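Local coordinates for tubulin-like protein CetZ1 (Haloferax volcanii, PDB 4B46) that controls cell shape as a GTP-binding tubulin and FtsZ relative, and is essential for forming the rod-shaped cells needed for efficient swimming, at residues V191-V196 and V231-E236; I220-G225 and V343-G348; T267-T272 and I311-K316; A292-L297 and E326-D331; G301-L306 and P333-E338. One frame throughout, in Å; residues are numbered along the deposited sequence.

Contact 1: residues V191-V196 and V231-E236; sequences VNRFGV and VGYASE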
# COMPACT_ATOMS: atom_id res chain seq x y z
N VAL A 191 0.57 -0.97 8.03
CA VAL A 191 -0.64 -1.77 8.16
C VAL A 191 -1.78 -1.03 8.88
O VAL A 191 -2.94 -1.19 8.53
CB VAL A 191 -0.32 -3.13 8.81
CG1 VAL A 191 -1.56 -3.91 9.03
CG2 VAL A 191 0.62 -3.95 7.91
N ASN A 192 -1.46 -0.21 9.88
CA ASN A 192 -2.50 0.55 10.58
C ASN A 192 -3.20 1.54 9.66
O ASN A 192 -4.38 1.80 9.80
CB ASN A 192 -1.90 1.32 11.77
CG ASN A 192 -1.63 0.42 12.96
OD1 ASN A 192 -2.31 -0.58 13.17
ND2 ASN A 192 -0.62 0.78 13.76
N ARG A 193 -2.44 2.09 8.73
CA ARG A 193 -2.97 3.09 7.81
C ARG A 193 -3.79 2.47 6.70
O ARG A 193 -4.95 2.83 6.51
CB ARG A 193 -1.83 3.95 7.26
CG ARG A 193 -1.33 4.93 8.30
CD ARG A 193 0.06 5.49 8.02
NE ARG A 193 0.31 6.58 8.96
CZ ARG A 193 0.63 6.39 10.23
NH1 ARG A 193 0.79 5.15 10.70
NH2 ARG A 193 0.80 7.43 11.03
N PHE A 194 -3.19 1.53 5.97
CA PHE A 194 -3.92 0.88 4.89
C PHE A 194 -4.97 -0.09 5.41
O PHE A 194 -5.97 -0.36 4.73
CB PHE A 194 -2.94 0.21 3.91
CG PHE A 194 -2.09 1.20 3.16
CD1 PHE A 194 -2.62 1.93 2.11
CD2 PHE A 194 -0.77 1.42 3.53
CE1 PHE A 194 -1.85 2.85 1.43
CE2 PHE A 194 0.01 2.35 2.86
CZ PHE A 194 -0.53 3.06 1.80
N GLY A 195 -4.77 -0.60 6.62
CA GLY A 195 -5.78 -1.45 7.23
C GLY A 195 -7.04 -0.67 7.55
O GLY A 195 -8.15 -1.20 7.46
N VAL A 196 -6.90 0.59 7.95
CA VAL A 196 -8.09 1.39 8.26
C VAL A 196 -8.81 1.73 6.97
O VAL A 196 -10.04 1.64 6.90
CB VAL A 196 -7.76 2.67 9.06
CG1 VAL A 196 -8.93 3.65 9.03
CG2 VAL A 196 -7.44 2.32 10.50
N VAL A 231 -1.56 8.39 1.59
CA VAL A 231 -2.53 8.30 2.67
C VAL A 231 -2.15 9.14 3.89
O VAL A 231 -1.02 9.07 4.38
CB VAL A 231 -2.77 6.82 3.07
CG1 VAL A 231 -3.53 6.72 4.38
CG2 VAL A 231 -3.54 6.10 1.96
N GLY A 232 -3.10 9.93 4.39
CA GLY A 232 -2.93 10.65 5.64
C GLY A 232 -3.67 9.93 6.74
O GLY A 232 -4.63 9.21 6.46
N TYR A 233 -3.26 10.12 7.99
CA TYR A 233 -3.78 9.29 9.07
C TYR A 233 -3.61 9.95 10.43
O TYR A 233 -2.53 10.42 10.76
CB TYR A 233 -3.07 7.92 9.07
CG TYR A 233 -3.39 7.01 10.25
CD1 TYR A 233 -2.66 7.08 11.44
CD2 TYR A 233 -4.38 6.03 10.16
CE1 TYR A 233 -2.93 6.24 12.51
CE2 TYR A 233 -4.65 5.17 11.22
CZ TYR A 233 -3.93 5.29 12.39
OH TYR A 233 -4.20 4.45 13.45
N ALA A 234 -4.68 9.96 11.21
CA ALA A 234 -4.59 10.35 12.61
C ALA A 234 -5.55 9.50 13.43
O ALA A 234 -6.58 9.06 12.94
CB ALA A 234 -4.90 11.84 12.78
N SER A 235 -5.20 9.25 14.68
CA SER A 235 -6.06 8.48 15.56
C SER A 235 -5.94 8.95 16.99
O SER A 235 -4.95 9.58 17.36
CB SER A 235 -5.72 6.99 15.47
OG SER A 235 -4.49 6.71 16.11
N GLU A 236 -6.96 8.64 17.78
CA GLU A 236 -6.92 8.95 19.20
C GLU A 236 -7.89 8.06 19.97
O GLU A 236 -8.88 7.56 19.42
CB GLU A 236 -7.27 10.42 19.44
CG GLU A 236 -8.63 10.82 18.95
CD GLU A 236 -8.96 12.25 19.29
OE1 GLU A 236 -8.47 12.75 20.33
OE2 GLU A 236 -9.70 12.89 18.51
O HOH W 1 0.02 8.67 7.05
O HOH W 2 0.22 9.92 10.18
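Arg193 lies across the ring of Tyr233, and both its aliphatic part and its charged end take part. CG stands 3.5 Å from Tyr233 CG, and farther out NH2 is 3.5 Å from Tyr233 CD1, which sits over the centre of one face of the guanidinium. The two planes are inclined by 44°, so the overlap is far from a parallel stack. Tyr233 meets the arginine because its CG is anti to the backbone N (chi1 173°), which lays the ring along the flank of the helix. Two waters in the guanidinium plane fix its rotation. One accepts from Arg193 NE at 2.8 Å and lies 2.9 Å from Val231 O; the other accepts from Arg193 NH2 at 2.7 Å and lies 2.9 Å from Tyr233 O. NH1 turns back to the carbonyl of Glu189, so each nitrogen of the group has a partner. Helix 179-198 corresponds, by its place in the fold, to the central helix (H7) of tubulin and FtsZ, and here it crosses strand 228-237 at 100°. One residue on, Phe194 CE1 touches Val231 CG2 at 3.7 Å, deep in the interface. On the far flank of the tyrosine, Val196 CG2 approaches the ring edge at CE2, 4.1 Å away, and Val343 of the adjacent strand packs against both side chains.

Contact 2: residues I220-G225 and V343-G348; sequences INTLAG and VILLSG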
# COMPACT_ATOMS: atom_id res chain seq x y z
N ILE A 220 -12.70 2.15 -4.92
CA ILE A 220 -12.36 1.87 -6.31
C ILE A 220 -12.52 3.13 -7.17
O ILE A 220 -11.65 3.47 -7.98
CB ILE A 220 -13.21 0.70 -6.84
CG1 ILE A 220 -12.77 -0.60 -6.16
CG2 ILE A 220 -13.12 0.59 -8.36
CD1 ILE A 220 -13.68 -1.77 -6.41
N ASN A 221 -13.62 3.84 -6.96
CA ASN A 221 -13.88 5.06 -7.71
C ASN A 221 -12.92 6.21 -7.36
O ASN A 221 -12.60 7.04 -8.21
CB ASN A 221 -15.35 5.47 -7.56
CG ASN A 221 -16.28 4.56 -8.33
OD1 ASN A 221 -15.84 3.82 -9.20
ND2 ASN A 221 -17.57 4.61 -8.02
N THR A 222 -12.45 6.24 -6.12
CA THR A 222 -11.43 7.21 -5.74
C THR A 222 -10.10 6.94 -6.45
O THR A 222 -9.39 7.87 -6.84
CB THR A 222 -11.23 7.25 -4.21
OG1 THR A 222 -12.47 7.61 -3.59
CG2 THR A 222 -10.17 8.30 -3.81
N LEU A 223 -9.78 5.66 -6.64
CA LEU A 223 -8.50 5.27 -7.23
C LEU A 223 -8.55 5.22 -8.75
O LEU A 223 -7.51 5.08 -9.39
CB LEU A 223 -8.07 3.90 -6.70
CG LEU A 223 -7.83 3.79 -5.20
CD1 LEU A 223 -7.69 2.35 -4.77
CD2 LEU A 223 -6.59 4.60 -4.80
N ALA A 224 -9.74 5.33 -9.33
CA ALA A 224 -9.93 4.98 -10.74
C ALA A 224 -9.16 5.85 -11.73
O ALA A 224 -8.86 5.41 -12.84
CB ALA A 224 -11.43 4.95 -11.10
N GLY A 225 -8.86 7.09 -11.35
CA GLY A 225 -8.12 7.98 -12.23
C GLY A 225 -6.66 7.59 -12.44
O GLY A 225 -6.00 8.13 -13.32
N VAL A 343 -8.71 8.52 8.20
CA VAL A 343 -7.79 8.30 7.10
C VAL A 343 -8.23 9.13 5.91
O VAL A 343 -9.41 9.20 5.59
CB VAL A 343 -7.73 6.80 6.70
CG1 VAL A 343 -7.49 6.63 5.20
CG2 VAL A 343 -6.65 6.08 7.50
N ILE A 344 -7.28 9.77 5.26
CA ILE A 344 -7.57 10.46 4.02
C ILE A 344 -6.76 9.82 2.91
O ILE A 344 -5.54 9.73 2.99
CB ILE A 344 -7.24 11.96 4.11
CG1 ILE A 344 -8.02 12.60 5.28
CG2 ILE A 344 -7.58 12.65 2.79
CD1 ILE A 344 -7.69 14.06 5.52
N LEU A 345 -7.46 9.34 1.88
CA LEU A 345 -6.81 8.78 0.71
C LEU A 345 -6.85 9.86 -0.35
O LEU A 345 -7.92 10.41 -0.65
CB LEU A 345 -7.57 7.54 0.23
CG LEU A 345 -7.25 7.02 -1.18
CD1 LEU A 345 -5.78 6.58 -1.30
CD2 LEU A 345 -8.21 5.88 -1.57
N LEU A 346 -5.68 10.21 -0.87
CA LEU A 346 -5.56 11.20 -1.93
C LEU A 346 -5.00 10.49 -3.15
O LEU A 346 -3.89 9.97 -3.11
CB LEU A 346 -4.64 12.35 -1.51
CG LEU A 346 -5.10 13.15 -0.28
CD1 LEU A 346 -4.03 14.15 0.14
CD2 LEU A 346 -6.41 13.87 -0.57
N SER A 347 -5.79 10.46 -4.22
CA SER A 347 -5.39 9.74 -5.41
C SER A 347 -5.08 10.73 -6.51
O SER A 347 -5.74 11.74 -6.63
CB SER A 347 -6.49 8.76 -5.83
OG SER A 347 -6.34 8.37 -7.19
N GLY A 348 -4.05 10.44 -7.30
CA GLY A 348 -3.72 11.30 -8.43
C GLY A 348 -2.94 12.53 -8.00
O GLY A 348 -3.12 13.62 -8.55
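Leu345 leaves its strand with CB aimed at helix 216-223, and its torsion (chi1 165°, CG anti to the backbone N) brings CG to 4.1 Å from Thr222 CG2. At the tip the two methyls part company: CD1 lies 4.1 Å from Leu223 CD2, while CD2 settles 3.8 Å from Leu223 CD2 and also 3.8 Å from Thr222 CG2. Leu345 and Thr222 run alongside each other head to tail, and Leu223 lies athwart the leucine. With an alanine here, the methyls of Thr222 and Leu223 would probably lose their shared partner and a gap would open between helix and strand. Two residues on, Ser347 points to the same helix, its CB 3.2 Å and its OG 3.1 Å from Thr222 O. Asn163 donates to Leu223 O and, weakly, to Ser347 OG, while Thr222 OG1 bonds back to Glu218 O within the helix. The contact thus seats the end of helix 216-223 on strand 339-347 of the C-terminal domain's sheet, next to strand 228-237. With the threonine hydroxyl turned to its own helix, its methyl is what the leucine meets, so this buried seam depends mainly on hydrocarbon fit.

Contact 3: residues T267-T272 and I311-K316; sequences TTNRIT and IERGRK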
# COMPACT_ATOMS: atom_id res chain seq x y z
N THR A 267 -18.64 15.40 19.53
CA THR A 267 -18.41 14.42 18.48
C THR A 267 -17.98 15.07 17.16
O THR A 267 -16.99 14.65 16.55
CB THR A 267 -19.66 13.55 18.26
OG1 THR A 267 -19.85 12.70 19.39
CG2 THR A 267 -19.51 12.69 17.03
N THR A 268 -18.70 16.11 16.74
CA THR A 268 -18.41 16.77 15.47
C THR A 268 -17.01 17.38 15.47
O THR A 268 -16.23 17.15 14.54
CB THR A 268 -19.47 17.84 15.12
OG1 THR A 268 -20.76 17.22 15.05
CG2 THR A 268 -19.17 18.47 13.77
N ASN A 269 -16.69 18.12 16.53
CA ASN A 269 -15.38 18.76 16.64
C ASN A 269 -14.20 17.78 16.73
O ASN A 269 -13.13 18.03 16.19
CB ASN A 269 -15.35 19.72 17.83
CG ASN A 269 -16.33 20.86 17.68
OD1 ASN A 269 -16.73 21.21 16.57
ND2 ASN A 269 -16.73 21.45 18.81
N ARG A 270 -14.40 16.66 17.42
CA ARG A 270 -13.37 15.64 17.52
C ARG A 270 -13.06 15.07 16.13
O ARG A 270 -11.91 14.85 15.77
CB ARG A 270 -13.83 14.52 18.46
CG ARG A 270 -12.78 13.44 18.70
CD ARG A 270 -13.42 12.09 19.00
NE ARG A 270 -14.38 11.73 17.96
CZ ARG A 270 -15.70 11.76 18.11
NH1 ARG A 270 -16.23 12.12 19.27
NH2 ARG A 270 -16.49 11.42 17.10
N ILE A 271 -14.12 14.83 15.36
CA ILE A 271 -13.98 14.31 14.01
C ILE A 271 -13.27 15.30 13.10
O ILE A 271 -12.34 14.92 12.38
CB ILE A 271 -15.35 13.96 13.40
CG1 ILE A 271 -15.90 12.69 14.04
CG2 ILE A 271 -15.23 13.79 11.89
CD1 ILE A 271 -17.28 12.29 13.52
N THR A 272 -13.69 16.55 13.12
CA THR A 272 -13.08 17.53 12.23
C THR A 272 -11.61 17.75 12.59
O THR A 272 -10.78 18.00 11.72
CB THR A 272 -13.84 18.86 12.21
OG1 THR A 272 -13.96 19.38 13.54
CG2 THR A 272 -15.22 18.66 11.63
N ILE A 311 -18.31 14.33 9.40
CA ILE A 311 -17.87 13.83 8.11
C ILE A 311 -18.17 14.82 7.00
O ILE A 311 -17.32 15.08 6.14
CB ILE A 311 -18.51 12.45 7.81
CG1 ILE A 311 -18.01 11.41 8.83
CG2 ILE A 311 -18.21 12.00 6.39
CD1 ILE A 311 -18.48 10.00 8.57
N GLU A 312 -19.38 15.38 7.02
CA GLU A 312 -19.75 16.41 6.05
C GLU A 312 -18.86 17.65 6.15
O GLU A 312 -18.35 18.13 5.13
CB GLU A 312 -21.24 16.77 6.16
CG GLU A 312 -22.16 15.66 5.64
CD GLU A 312 -21.76 15.18 4.24
OE1 GLU A 312 -21.92 15.94 3.27
OE2 GLU A 312 -21.28 14.03 4.12
N ARG A 313 -18.67 18.17 7.36
CA ARG A 313 -17.73 19.28 7.56
C ARG A 313 -16.33 18.86 7.12
O ARG A 313 -15.58 19.66 6.55
CB ARG A 313 -17.69 19.73 9.02
CG ARG A 313 -18.93 20.51 9.47
CD ARG A 313 -18.74 21.00 10.89
NE ARG A 313 -19.83 21.89 11.30
CZ ARG A 313 -20.00 22.34 12.54
NH1 ARG A 313 -19.17 21.96 13.51
NH2 ARG A 313 -21.02 23.15 12.82
N GLY A 314 -15.96 17.61 7.39
CA GLY A 314 -14.64 17.13 7.03
C GLY A 314 -14.42 17.12 5.53
O GLY A 314 -13.36 17.53 5.04
N ARG A 315 -15.43 16.67 4.78
CA ARG A 315 -15.37 16.66 3.32
C ARG A 315 -15.20 18.07 2.76
O ARG A 315 -14.37 18.29 1.87
CB ARG A 315 -16.62 16.00 2.72
CG ARG A 315 -16.72 14.50 2.94
CD ARG A 315 -18.05 13.97 2.39
NE ARG A 315 -18.17 14.20 0.95
CZ ARG A 315 -19.32 14.47 0.33
NH1 ARG A 315 -20.45 14.54 1.03
NH2 ARG A 315 -19.34 14.67 -0.98
N LYS A 316 -15.99 19.01 3.25
CA LYS A 316 -15.86 20.40 2.80
C LYS A 316 -14.47 20.96 3.09
O LYS A 316 -13.86 21.61 2.24
CB LYS A 316 -16.91 21.30 3.44
CG LYS A 316 -18.32 21.05 2.94
CD LYS A 316 -19.31 22.03 3.55
CE LYS A 316 -20.68 21.87 2.93
NZ LYS A 316 -21.68 22.78 3.57
O HOH W 3 -16.20 21.16 13.78
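Thr272 and Gly314 mark the close approach of two helices running in nearly the same direction, their axes 8.9 Å apart at 33° and the CA atoms of Thr272 and Gly314 separated by 5.4 Å. Arg313, extended from CG to NE, reaches across to the other helix and runs past its threonines. Its CB lies 3.7 Å from Thr272 CG2, and at the far end its NH1 is 3.5 Å from Thr268 CG2, the two side chains crossing at about a right angle. Asn269 comes to the edge of the guanidinium, with its amide and the guanidinium only 15° from coplanar. A water fills the place between them: it donates to Asn269 OD1 at 2.8 Å, accepts from Arg313 NH1 at 3.1 Å, and binds Thr272 OG1 at 2.9 Å. In Thr272 a chi1 of 55° sets OG1 between the backbone N and the carbonyl carbon, turning the hydroxyl to this water and the methyl to the arginine. Thr268 OG1, by contrast, is held by Asn307 and by Thr264 O. Deeper in, Ile271 CG2 rests over the backbone at Ile311 N. The two helices lie side by side on one face of the C-terminal sheet, helix 265-280 packing on strand 228-237 through Leu274, and helix 308-322 on strands 294-301 and 326-333, where Arg315 bonds to Val327 O.

Contact 4: residues A292-L297 and E326-D331; sequences AERALL and EVRGGD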
# COMPACT_ATOMS: atom_id res chain seq x y z
N ALA A 292 -4.59 17.19 -5.74
CA ALA A 292 -4.97 15.78 -5.79
C ALA A 292 -6.23 15.66 -6.63
O ALA A 292 -7.07 16.55 -6.64
CB ALA A 292 -5.21 15.23 -4.39
N GLU A 293 -6.36 14.56 -7.35
CA GLU A 293 -7.48 14.39 -8.27
C GLU A 293 -8.78 14.06 -7.52
O GLU A 293 -9.83 14.63 -7.80
CB GLU A 293 -7.15 13.29 -9.29
CG GLU A 293 -8.15 13.16 -10.43
CD GLU A 293 -7.72 12.11 -11.44
OE1 GLU A 293 -6.55 11.66 -11.40
OE2 GLU A 293 -8.56 11.74 -12.29
N ARG A 294 -8.70 13.13 -6.58
CA ARG A 294 -9.88 12.70 -5.84
C ARG A 294 -9.45 12.41 -4.42
O ARG A 294 -8.31 12.01 -4.20
CB ARG A 294 -10.48 11.43 -6.46
CG ARG A 294 -10.98 11.60 -7.88
CD ARG A 294 -11.65 10.30 -8.35
NE ARG A 294 -12.45 10.51 -9.55
CZ ARG A 294 -12.00 10.34 -10.79
NH1 ARG A 294 -10.74 9.94 -10.99
NH2 ARG A 294 -12.80 10.55 -11.82
N ALA A 295 -10.35 12.61 -3.47
CA ALA A 295 -10.06 12.37 -2.06
C ALA A 295 -11.16 11.53 -1.44
O ALA A 295 -12.33 11.63 -1.83
CB ALA A 295 -9.93 13.70 -1.30
N LEU A 296 -10.79 10.69 -0.49
CA LEU A 296 -11.75 9.90 0.25
C LEU A 296 -11.41 10.00 1.72
O LEU A 296 -10.28 9.72 2.11
CB LEU A 296 -11.70 8.44 -0.18
CG LEU A 296 -12.49 7.45 0.68
CD1 LEU A 296 -14.02 7.69 0.61
CD2 LEU A 296 -12.18 6.00 0.27
N LEU A 297 -12.39 10.39 2.52
CA LEU A 297 -12.24 10.47 3.96
C LEU A 297 -12.87 9.24 4.58
O LEU A 297 -13.99 8.87 4.25
CB LEU A 297 -12.93 11.74 4.49
CG LEU A 297 -13.04 11.87 6.00
CD1 LEU A 297 -11.65 11.88 6.63
CD2 LEU A 297 -13.81 13.15 6.37
N GLU A 326 -13.41 15.57 -6.68
CA GLU A 326 -14.47 14.86 -5.96
C GLU A 326 -13.97 14.56 -4.55
O GLU A 326 -12.81 14.21 -4.37
CB GLU A 326 -14.81 13.55 -6.69
CG GLU A 326 -15.37 13.77 -8.07
CD GLU A 326 -15.39 12.52 -8.94
OE1 GLU A 326 -14.99 11.44 -8.45
OE2 GLU A 326 -15.80 12.64 -10.11
N VAL A 327 -14.83 14.73 -3.55
CA VAL A 327 -14.44 14.37 -2.20
C VAL A 327 -15.51 13.48 -1.59
O VAL A 327 -16.62 13.94 -1.31
CB VAL A 327 -14.21 15.59 -1.28
CG1 VAL A 327 -13.82 15.11 0.13
CG2 VAL A 327 -13.13 16.52 -1.84
N ARG A 328 -15.17 12.22 -1.39
CA ARG A 328 -16.09 11.26 -0.82
C ARG A 328 -15.76 11.13 0.65
O ARG A 328 -14.64 11.41 1.07
CB ARG A 328 -15.98 9.91 -1.53
CG ARG A 328 -16.36 9.92 -3.01
CD ARG A 328 -15.93 8.62 -3.70
NE ARG A 328 -16.59 8.43 -4.99
CZ ARG A 328 -16.18 8.98 -6.12
NH1 ARG A 328 -15.10 9.75 -6.14
NH2 ARG A 328 -16.85 8.77 -7.25
N GLY A 329 -16.73 10.70 1.44
CA GLY A 329 -16.50 10.51 2.86
C GLY A 329 -17.52 9.58 3.48
O GLY A 329 -18.70 9.61 3.13
N GLY A 330 -17.06 8.76 4.41
CA GLY A 330 -17.96 7.91 5.17
C GLY A 330 -17.26 7.33 6.38
O GLY A 330 -16.13 7.72 6.69
N ASP A 331 -17.91 6.41 7.07
CA ASP A 331 -17.26 5.77 8.21
C ASP A 331 -17.26 4.25 8.22
O ASP A 331 -17.99 3.61 7.46
CB ASP A 331 -17.80 6.31 9.53
CG ASP A 331 -19.29 6.18 9.65
OD1 ASP A 331 -19.85 5.17 9.17
OD2 ASP A 331 -19.90 7.11 10.22
O HOH W 4 -15.70 10.67 -11.62
O HOH W 5 -13.04 10.24 -4.05
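Glu326 OE1 is gripped by two arginines, Arg294 NE at 2.9 Å from the neighbouring strand and Arg328 NH1 at 2.9 Å from its own. They arrive from opposite faces of the carboxylate, Arg294 steeply, 59° out of its plane, and Arg328 on the anti side. Shared carboxylate charge is likely to ease the nearness of the two cations. Arg294 NH1 pairs with Glu293 OE2 at 3.1 Å, and a water links Arg294 NH2 to Glu326 OE2. An isoleucine in place of Arg294 would probably leave Glu293 without its mate and Glu326 OE1 with one grip fewer, its carboxylate freer to turn. Beneath lie two parallel strands of a beta-alpha-beta unit connected by helix 308-322. Ala295 N bonds to Glu326 O at 3.1 Å and Arg328 N to Ala295 O at 2.9 Å; Leu297 N then bonds to Arg328 O at 2.9 Å and Gly330 N to Leu297 O at 3.1 Å. This register sets Arg294 and Arg328 on one face, together with Leu296, whose CD1 touches Arg328 CB at 3.7 Å. Ala295, Val327 and Leu297 occupy the other face, toward helix 308-322. Glu293 and Arg294 form a classic beta bulge opposite Ser347.

Contact 5: residues G301-L306 and P333-E338; sequences GPPEHL and PIPGAE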
# COMPACT_ATOMS: atom_id res chain seq x y z
N GLY A 301 -14.34 3.82 13.96
CA GLY A 301 -14.47 3.83 15.40
C GLY A 301 -15.83 3.33 15.84
O GLY A 301 -16.66 2.94 15.01
N PRO A 302 -16.07 3.34 17.16
CA PRO A 302 -17.36 2.92 17.70
C PRO A 302 -18.43 3.89 17.26
O PRO A 302 -18.20 5.10 17.29
CB PRO A 302 -17.14 2.99 19.21
CG PRO A 302 -16.02 3.96 19.40
CD PRO A 302 -15.14 3.82 18.20
N PRO A 303 -19.59 3.36 16.84
CA PRO A 303 -20.71 4.14 16.30
C PRO A 303 -21.05 5.37 17.15
O PRO A 303 -21.33 6.43 16.60
CB PRO A 303 -21.88 3.14 16.31
CG PRO A 303 -21.40 1.96 17.12
CD PRO A 303 -19.93 1.93 16.92
N GLU A 304 -20.98 5.23 18.47
CA GLU A 304 -21.40 6.32 19.35
C GLU A 304 -20.48 7.54 19.29
O GLU A 304 -20.87 8.63 19.69
CB GLU A 304 -21.57 5.83 20.80
CG GLU A 304 -20.28 5.36 21.48
CD GLU A 304 -19.96 3.90 21.21
OE1 GLU A 304 -20.56 3.29 20.29
OE2 GLU A 304 -19.10 3.35 21.93
N HIS A 305 -19.27 7.35 18.77
CA HIS A 305 -18.34 8.46 18.57
C HIS A 305 -18.18 8.84 17.10
O HIS A 305 -17.16 9.40 16.71
CB HIS A 305 -16.97 8.14 19.19
CG HIS A 305 -17.01 7.97 20.67
ND1 HIS A 305 -16.93 6.74 21.29
CD2 HIS A 305 -17.11 8.88 21.67
CE1 HIS A 305 -16.99 6.89 22.60
NE2 HIS A 305 -17.09 8.18 22.86
N LEU A 306 -19.18 8.52 16.29
CA LEU A 306 -19.20 8.90 14.89
C LEU A 306 -20.52 9.60 14.60
O LEU A 306 -21.54 9.25 15.18
CB LEU A 306 -19.09 7.67 13.99
CG LEU A 306 -17.87 6.75 14.08
CD1 LEU A 306 -18.09 5.47 13.25
CD2 LEU A 306 -16.61 7.46 13.63
N PRO A 333 -18.16 1.91 11.09
CA PRO A 333 -18.62 1.70 12.47
C PRO A 333 -18.07 0.39 13.03
O PRO A 333 -18.29 -0.67 12.45
CB PRO A 333 -20.15 1.66 12.34
CG PRO A 333 -20.42 1.39 10.90
CD PRO A 333 -19.28 1.98 10.13
N ILE A 334 -17.36 0.47 14.15
CA ILE A 334 -16.74 -0.70 14.78
C ILE A 334 -17.08 -0.73 16.26
O ILE A 334 -16.41 -0.08 17.06
CB ILE A 334 -15.21 -0.67 14.63
CG1 ILE A 334 -14.80 -0.60 13.16
CG2 ILE A 334 -14.58 -1.89 15.30
CD1 ILE A 334 -13.30 -0.49 12.95
N PRO A 335 -18.12 -1.49 16.63
CA PRO A 335 -18.53 -1.56 18.04
C PRO A 335 -17.40 -2.13 18.90
O PRO A 335 -16.69 -3.05 18.46
CB PRO A 335 -19.72 -2.53 18.01
CG PRO A 335 -20.23 -2.48 16.60
CD PRO A 335 -19.00 -2.28 15.76
N GLY A 336 -17.22 -1.57 20.09
CA GLY A 336 -16.18 -2.04 21.00
C GLY A 336 -14.82 -1.41 20.79
O GLY A 336 -13.91 -1.60 21.60
N ALA A 337 -14.66 -0.66 19.70
CA ALA A 337 -13.38 -0.01 19.41
C ALA A 337 -13.10 1.09 20.43
O ALA A 337 -14.00 1.84 20.81
CB ALA A 337 -13.38 0.56 18.01
N GLU A 338 -11.86 1.17 20.88
CA GLU A 338 -11.49 2.16 21.89
C GLU A 338 -10.70 3.31 21.26
O GLU A 338 -10.25 4.22 21.96
CB GLU A 338 -10.71 1.50 23.03
CG GLU A 338 -11.54 0.48 23.81
CD GLU A 338 -10.68 -0.51 24.59
OE1 GLU A 338 -9.44 -0.38 24.55
OE2 GLU A 338 -11.26 -1.42 25.22
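Pro302 meets Ala337 because the backbone torsions of Pro335 (psi 140°) and Gly336 (phi 87°, psi -10°) fold residues 334-337 into a type II beta turn that brings the alanine back to the CD corner of the proline ring. The turn is closed by Ala337 N bonding to Ile334 O at 3.2 Å, and at these angles a side chain on Gly336 would jam against the carbonyl O of Pro335. It stands where the parallel strands 294-301 and 326-333 run out, and a last parallel bridge pairs Gly301 with Pro333. In that bridge Ile334 N donates to Gly301 O at 2.7 Å, reaching it from well above the carbonyl plane. Pro333 CA adds a CA-H...O contact to the same oxygen, Gly301 O, at 3.4 Å. Prolines follow at 302 and 303, neither with an N-H to give, and Pro302 CA faces Ile334 O at 3.2 Å in a second CA-H...O contact. The proline ring adds an apolar contact: Pro302 CD rests 3.7 Å from Ala337 CB, while CG edges up to the alanine carbonyl. Pro303, which opens a short 3-10 segment, extends this surface with its CD 4.4 Å from Pro335 CG. Beyond it the chain curls back through His305 N bonded to Pro302 O, and so returns Leu306 to the strand end, where its CD1 lies against Pro333 CA at 3.9 Å.

All five contacts gather round the C-terminal strands of the sheet, contact 1 joining the central helix to them. Contacts 1 and 2 share neighbouring strands, joined where Gly232 N meets Ile344 O at 2.8 Å. Contact 4 follows on the next strands, its centre 7 Å from that of contact 2, with Leu345 N 2.9 Å from Leu296 O. Contact 3 lies on the sheet face away from the helices of contacts 1 and 2, and meets contact 4 through Arg315 NE, 2.8 Å from Val327 O. Contact 5 touches contact 4 where Leu306 packs on Asp331. The Phe194 side chain of contact 1 is about 10 Å from the bound GDP; contacts 2 to 5 lie away from that site.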